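Local coordinates for protein probable glutathione S-transferase (Bordetella bronchiseptica RB50, PDB 3H1N) that probably transfers glutathione to electrophilic substrates, as other members of the glutathione S-transferase family do, at residues 77-82 against 91-96; 22-27 against 39-44. All coordinates share one frame; numbering follows the deposited sequence.

Interaction 1 (77-82 against 91-96); sequences LVADGM and LLFLGV
Phe93 and the hairpin residues Ala79, Asp80 and Met82 show how a single aromatic ring can fasten a helix to a β-hairpin, here in the thioredoxin-like domain of the glutathione transferase fold. The ring reaches from helix 87-97 with its tip directed at the turn joining strands 76-79 and 82-85, its CG placed anti to the backbone N (chi1 165°). At that tip, Asp80 OD1 lies 3.6 Å from Phe93 CZ, at the ring edge and near its plane, while the carboxylate is turned 74° out of that plane. The other contacts are apolar. Met82, a selenomethionine, bends at chi3 (-68°) and brings CE to 3.7 Å from Phe93 CE1. On the CE2 corner the partner is Ala79 CB, at 4.2 Å. Two residues earlier in the strand, Leu77 CD2 and Leu94 CD2 meet methyl to methyl at 4.3 Å.

What positions the three hairpin residues is a type I' turn from Ala79 to Met82, with Asp80 and Gly81 both at positive phi. A reciprocal backbone pair closes it, Met82 N to Ala79 O at 2.8 Å and Ala79 N to Met82 O at 3.0 Å. Asp80 OD1 is probably also hydrogen-bonded to Tyr22 OH, which would steady the carboxylate. Farther out, at the dimer interface, Leu109 of the second subunit packs on Phe93 and Ala106 of that subunit on Met82, whose CE also lies 4.0 Å from Phe93 CZ.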
loop_
_atom_site.group_PDB
_atom_site.type_symbol
_atom_site.label_atom_id
_atom_site.label_comp_id
_atom_site.label_asym_id
_atom_site.label_seq_id
_atom_site.Cartn_x
_atom_site.Cartn_y
_atom_site.Cartn_z
ATOM N N LEU B 77 11.145 -5.945 9.799
ATOM C CA LEU B 77 12.545 -6.218 9.656
ATOM C C LEU B 77 13.321 -5.348 10.622
ATOM O O LEU B 77 13.201 -4.171 10.629
ATOM C CB LEU B 77 13.007 -5.943 8.227
ATOM C CG LEU B 77 14.392 -6.431 7.836
ATOM C CD1 LEU B 77 14.407 -7.858 7.593
ATOM C CD2 LEU B 77 15.004 -5.699 6.747
ATOM N N VAL B 78 14.095 -5.985 11.447
ATOM C CA VAL B 78 14.999 -5.284 12.350
ATOM C C VAL B 78 16.394 -5.320 11.721
ATOM O O VAL B 78 17.005 -6.384 11.582
ATOM C CB VAL B 78 14.988 -5.890 13.771
ATOM C CG1 VAL B 78 15.717 -4.967 14.747
ATOM C CG2 VAL B 78 13.533 -6.094 14.246
ATOM N N ALA B 79 16.855 -4.144 11.304
ATOM C CA ALA B 79 18.051 -4.000 10.468
ATOM C C ALA B 79 18.716 -2.692 10.819
ATOM O O ALA B 79 18.052 -1.654 10.843
ATOM C CB ALA B 79 17.661 -3.983 8.993
ATOM N N ASP B 80 20.017 -2.737 11.104
ATOM C CA ASP B 80 20.821 -1.518 11.196
ATOM C C ASP B 80 20.195 -0.500 12.158
ATOM O O ASP B 80 20.141 0.705 11.864
ATOM C CB ASP B 80 20.978 -0.908 9.789
ATOM C CG ASP B 80 21.809 -1.780 8.852
ATOM O OD1 ASP B 80 21.509 -1.827 7.634
ATOM O OD2 ASP B 80 22.765 -2.421 9.335
ATOM N N GLY B 81 19.690 -0.993 13.289
ATOM C CA GLY B 81 19.143 -0.134 14.331
ATOM C C GLY B 81 17.700 0.299 14.127
ATOM O O GLY B 81 17.131 0.980 14.965
HETATM N N MSE B 82 17.100 -0.123 13.024
HETATM C CA MSE B 82 15.735 0.272 12.682
HETATM C C MSE B 82 14.786 -0.914 12.781
HETATM O O MSE B 82 15.183 -2.056 12.572
HETATM C CB MSE B 82 15.703 0.831 11.255
HETATM C CG MSE B 82 16.514 2.132 11.082
HETATM SE SE MSE B 82 16.766 2.574 9.204
HETATM C CE MSE B 82 17.958 1.096 8.680
ATOM N N LEU B 91 10.993 -3.421 1.547
ATOM C CA LEU B 91 11.648 -3.653 0.255
ATOM C C LEU B 91 12.291 -2.383 -0.296
ATOM O O LEU B 91 13.387 -2.451 -0.840
ATOM C CB LEU B 91 10.672 -4.264 -0.756
ATOM C CG LEU B 91 10.255 -5.720 -0.523
ATOM C CD1 LEU B 91 9.036 -6.102 -1.385
ATOM C CD2 LEU B 91 11.431 -6.661 -0.780
ATOM N N LEU B 92 11.618 -1.237 -0.136
ATOM C CA LEU B 92 12.199 0.074 -0.453
ATOM C C LEU B 92 13.604 0.280 0.178
ATOM O O LEU B 92 14.523 0.801 -0.474
ATOM C CB LEU B 92 11.260 1.209 -0.001
ATOM C CG LEU B 92 11.679 2.638 -0.362
ATOM C CD1 LEU B 92 11.526 2.902 -1.856
ATOM C CD2 LEU B 92 10.889 3.681 0.478
ATOM N N PHE B 93 13.748 -0.101 1.445
ATOM C CA PHE B 93 15.035 -0.015 2.127
ATOM C C PHE B 93 16.062 -0.924 1.454
ATOM O O PHE B 93 17.187 -0.500 1.182
ATOM C CB PHE B 93 14.912 -0.340 3.633
ATOM C CG PHE B 93 16.234 -0.602 4.293
ATOM C CD1 PHE B 93 17.144 0.442 4.496
ATOM C CD2 PHE B 93 16.594 -1.896 4.658
ATOM C CE1 PHE B 93 18.393 0.202 5.086
ATOM C CE2 PHE B 93 17.859 -2.160 5.245
ATOM C CZ PHE B 93 18.749 -1.109 5.462
ATOM N N LEU B 94 15.667 -2.166 1.179
ATOM C CA LEU B 94 16.589 -3.124 0.557
ATOM C C LEU B 94 17.007 -2.687 -0.836
ATOM O O LEU B 94 18.158 -2.905 -1.249
ATOM C CB LEU B 94 15.977 -4.528 0.514
ATOM C CG LEU B 94 15.575 -5.080 1.886
ATOM C CD1 LEU B 94 14.935 -6.465 1.774
ATOM C CD2 LEU B 94 16.782 -5.103 2.849
ATOM N N GLY B 95 16.067 -2.075 -1.552
ATOM C CA GLY B 95 16.341 -1.535 -2.881
ATOM C C GLY B 95 17.377 -0.421 -2.873
ATOM O O GLY B 95 18.239 -0.360 -3.756
ATOM N N VAL B 96 17.290 0.463 -1.883
ATOM C CA VAL B 96 18.192 1.602 -1.805
ATOM C C VAL B 96 19.546 1.185 -1.255
ATOM O O VAL B 96 20.578 1.599 -1.774
ATOM C CB VAL B 96 17.590 2.777 -0.978
ATOM C CG1 VAL B 96 18.650 3.817 -0.653
ATOM C CG2 VAL B 96 16.460 3.421 -1.749
#

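Interaction 2 (22-27 against 39-44); sequences YDLWYW and LALEAG
A spacing of 9.4 Å between the CA atoms of Tyr22 and Leu41, the closest CA approach of segments 22-27 and 39-44, leaves the gap between strand and helix to be bridged by side chains alone. The two elements open a β-α-β unit, completed by strand 48-50 parallel to the first strand, which is the N-terminal motif of the thioredoxin-like domain in glutathione transferases. The helix meets the strand here through one branched side chain, Leu41. Its CG stands beside the backbone N and anti to the carbonyl carbon (chi1 -65°), and the two methyls diverge toward different strand residues. CD2 comes to the edge of the Tyr22 ring, near its plane, and lies 4.2 Å from Tyr22 CD1. The other branch, CD1, faces Leu24, whose CD2 approaches to 4.4 Å. These are loose van der Waals contacts between buried groups, and no hydrogen bond spans the two segments.

Tyr22 and Leu24 are two apart in the strand, and both send their CB toward the helix; Asp23, between them, points away and forms a salt bridge with Arg51 through OD1. Within helix 34-43, Ala43 N bonds to Leu39 O at 2.9 Å. Leu39 and Ala43 also pack against Leu226 of helix 224-230, so that helix 34-43 is sandwiched between the sheet and the helical C-terminal part of the chain. While Leu41 CD2 meets the CD1 side of the tyrosine ring, the phenol oxygen has polar partners of its own: besides the probable bond to Asp80 OD1, Tyr22 OH is hydrogen-bonded to NE2 of His98.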
loop_
_atom_site.group_PDB
_atom_site.type_symbol
_atom_site.label_atom_id
_atom_site.label_comp_id
_atom_site.label_asym_id
_atom_site.label_seq_id
_atom_site.Cartn_x
_atom_site.Cartn_y
_atom_site.Cartn_z
ATOM N N TYR B 22 20.120 -9.505 9.463
ATOM C CA TYR B 22 18.879 -8.792 9.761
ATOM C C TYR B 22 17.914 -9.775 10.416
ATOM O O TYR B 22 17.993 -10.986 10.159
ATOM C CB TYR B 22 18.250 -8.287 8.467
ATOM C CG TYR B 22 19.016 -7.219 7.718
ATOM C CD1 TYR B 22 18.721 -6.950 6.383
ATOM C CD2 TYR B 22 20.025 -6.472 8.336
ATOM C CE1 TYR B 22 19.391 -5.935 5.680
ATOM C CE2 TYR B 22 20.714 -5.475 7.642
ATOM C CZ TYR B 22 20.387 -5.216 6.311
ATOM O OH TYR B 22 21.055 -4.227 5.627
ATOM N N ASP B 23 17.010 -9.282 11.256
ATOM C CA ASP B 23 15.963 -10.144 11.807
ATOM C C ASP B 23 14.624 -9.912 11.098
ATOM O O ASP B 23 14.019 -8.831 11.216
ATOM C CB ASP B 23 15.788 -9.927 13.318
ATOM C CG ASP B 23 16.951 -10.455 14.138
ATOM O OD1 ASP B 23 17.584 -11.463 13.767
ATOM O OD2 ASP B 23 17.219 -9.856 15.193
ATOM N N LEU B 24 14.170 -10.927 10.375
ATOM C CA LEU B 24 12.847 -10.899 9.741
ATOM C C LEU B 24 11.839 -11.520 10.688
ATOM O O LEU B 24 12.036 -12.646 11.151
ATOM C CB LEU B 24 12.848 -11.666 8.413
ATOM C CG LEU B 24 11.501 -11.817 7.688
ATOM C CD1 LEU B 24 10.907 -10.436 7.352
ATOM C CD2 LEU B 24 11.631 -12.713 6.430
ATOM N N TRP B 25 10.777 -10.771 10.988
ATOM C CA TRP B 25 9.698 -11.265 11.835
ATOM C C TRP B 25 8.406 -11.386 11.013
ATOM O O TRP B 25 7.815 -10.372 10.610
ATOM C CB TRP B 25 9.470 -10.325 13.023
ATOM C CG TRP B 25 10.551 -10.381 14.061
ATOM C CD1 TRP B 25 11.642 -9.568 14.150
ATOM C CD2 TRP B 25 10.656 -11.319 15.147
ATOM N NE1 TRP B 25 12.410 -9.926 15.237
ATOM C CE2 TRP B 25 11.828 -10.996 15.866
ATOM C CE3 TRP B 25 9.870 -12.398 15.578
ATOM C CZ2 TRP B 25 12.239 -11.712 16.999
ATOM C CZ3 TRP B 25 10.273 -13.109 16.716
ATOM C CH2 TRP B 25 11.443 -12.755 17.412
ATOM N N TYR B 26 8.003 -12.628 10.740
ATOM C CA TYR B 26 6.737 -12.907 10.054
ATOM C C TYR B 26 6.167 -14.260 10.476
ATOM O O TYR B 26 6.930 -15.176 10.805
ATOM C CB TYR B 26 6.879 -12.846 8.513
ATOM C CG TYR B 26 5.525 -12.919 7.848
ATOM C CD1 TYR B 26 4.627 -11.858 7.971
ATOM C CD2 TYR B 26 5.107 -14.068 7.165
ATOM C CE1 TYR B 26 3.350 -11.917 7.416
ATOM C CE2 TYR B 26 3.817 -14.137 6.599
ATOM C CZ TYR B 26 2.952 -13.053 6.735
ATOM O OH TYR B 26 1.688 -13.068 6.190
ATOM N N TRP B 27 4.833 -14.374 10.445
ATOM C CA TRP B 27 4.115 -15.620 10.785
ATOM C C TRP B 27 4.756 -16.848 10.147
ATOM O O TRP B 27 5.128 -16.819 8.974
ATOM C CB TRP B 27 2.641 -15.542 10.350
ATOM C CG TRP B 27 1.930 -14.331 10.898
ATOM C CD1 TRP B 27 1.533 -13.230 10.203
ATOM C CD2 TRP B 27 1.554 -14.113 12.260
ATOM N NE1 TRP B 27 0.932 -12.319 11.062
ATOM C CE2 TRP B 27 0.933 -12.844 12.327
ATOM C CE3 TRP B 27 1.682 -14.866 13.435
ATOM C CZ2 TRP B 27 0.445 -12.314 13.525
ATOM C CZ3 TRP B 27 1.191 -14.336 14.626
ATOM C CH2 TRP B 27 0.580 -13.068 14.655
ATOM N N LEU B 39 12.063 -13.541 -0.444
ATOM C CA LEU B 39 12.614 -13.698 -1.801
ATOM C C LEU B 39 13.742 -12.702 -2.094
ATOM O O LEU B 39 14.774 -13.066 -2.625
ATOM C CB LEU B 39 11.513 -13.593 -2.872
ATOM C CG LEU B 39 10.588 -14.807 -3.011
ATOM C CD1 LEU B 39 9.354 -14.434 -3.811
ATOM C CD2 LEU B 39 11.310 -15.995 -3.653
ATOM N N ALA B 40 13.538 -11.441 -1.732
ATOM C CA ALA B 40 14.557 -10.421 -1.956
ATOM C C ALA B 40 15.841 -10.664 -1.162
ATOM O O ALA B 40 16.940 -10.483 -1.694
ATOM C CB ALA B 40 13.984 -9.037 -1.644
ATOM N N LEU B 41 15.707 -11.058 0.108
ATOM C CA LEU B 41 16.868 -11.292 0.974
ATOM C C LEU B 41 17.625 -12.500 0.466
ATOM O O LEU B 41 18.863 -12.504 0.426
ATOM C CB LEU B 41 16.451 -11.536 2.428
ATOM C CG LEU B 41 15.783 -10.377 3.172
ATOM C CD1 LEU B 41 15.099 -10.898 4.452
ATOM C CD2 LEU B 41 16.818 -9.278 3.468
ATOM N N GLU B 42 16.870 -13.519 0.064
ATOM C CA GLU B 42 17.475 -14.754 -0.458
ATOM C C GLU B 42 18.214 -14.524 -1.784
ATOM O O GLU B 42 19.389 -14.901 -1.929
ATOM C CB GLU B 42 16.408 -15.849 -0.598
ATOM C CG GLU B 42 15.852 -16.398 0.741
ATOM C CD GLU B 42 16.706 -17.501 1.378
ATOM O OE1 GLU B 42 16.426 -17.886 2.537
ATOM O OE2 GLU B 42 17.651 -17.984 0.740
ATOM N N ALA B 43 17.532 -13.917 -2.752
ATOM C CA ALA B 43 18.113 -13.668 -4.076
ATOM C C ALA B 43 19.246 -12.637 -4.023
ATOM O O ALA B 43 20.247 -12.781 -4.719
ATOM C CB ALA B 43 17.039 -13.252 -5.076
ATOM N N GLY B 44 19.101 -11.633 -3.162
ATOM C CA GLY B 44 20.149 -10.634 -2.961
ATOM C C GLY B 44 21.305 -11.091 -2.079
ATOM O O GLY B 44 22.271 -10.355 -1.903
#

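In the fold
From the N terminus, interaction 2 comes first: strand 22-25 runs out, the chain turns back through helix 34-43, and Leu41 closes the loop. Strand 48-50 and helix 59-65 follow before interaction 1 closes a second, shorter loop between the hairpin and helix 87-97. The two loops therefore stand in series, neither nested nor crossed. They are joined laterally because strands 22-25 and 76-79 are antiparallel neighbours, with a probable hydrogen bond from Val78 N to Asp23 O. Tyr22 also reaches across, packing on Ala79, and the two helices touch through Leu91 CD2 and Ala40 CB, 3.6 Å apart. Together they lay both helices on one sheet.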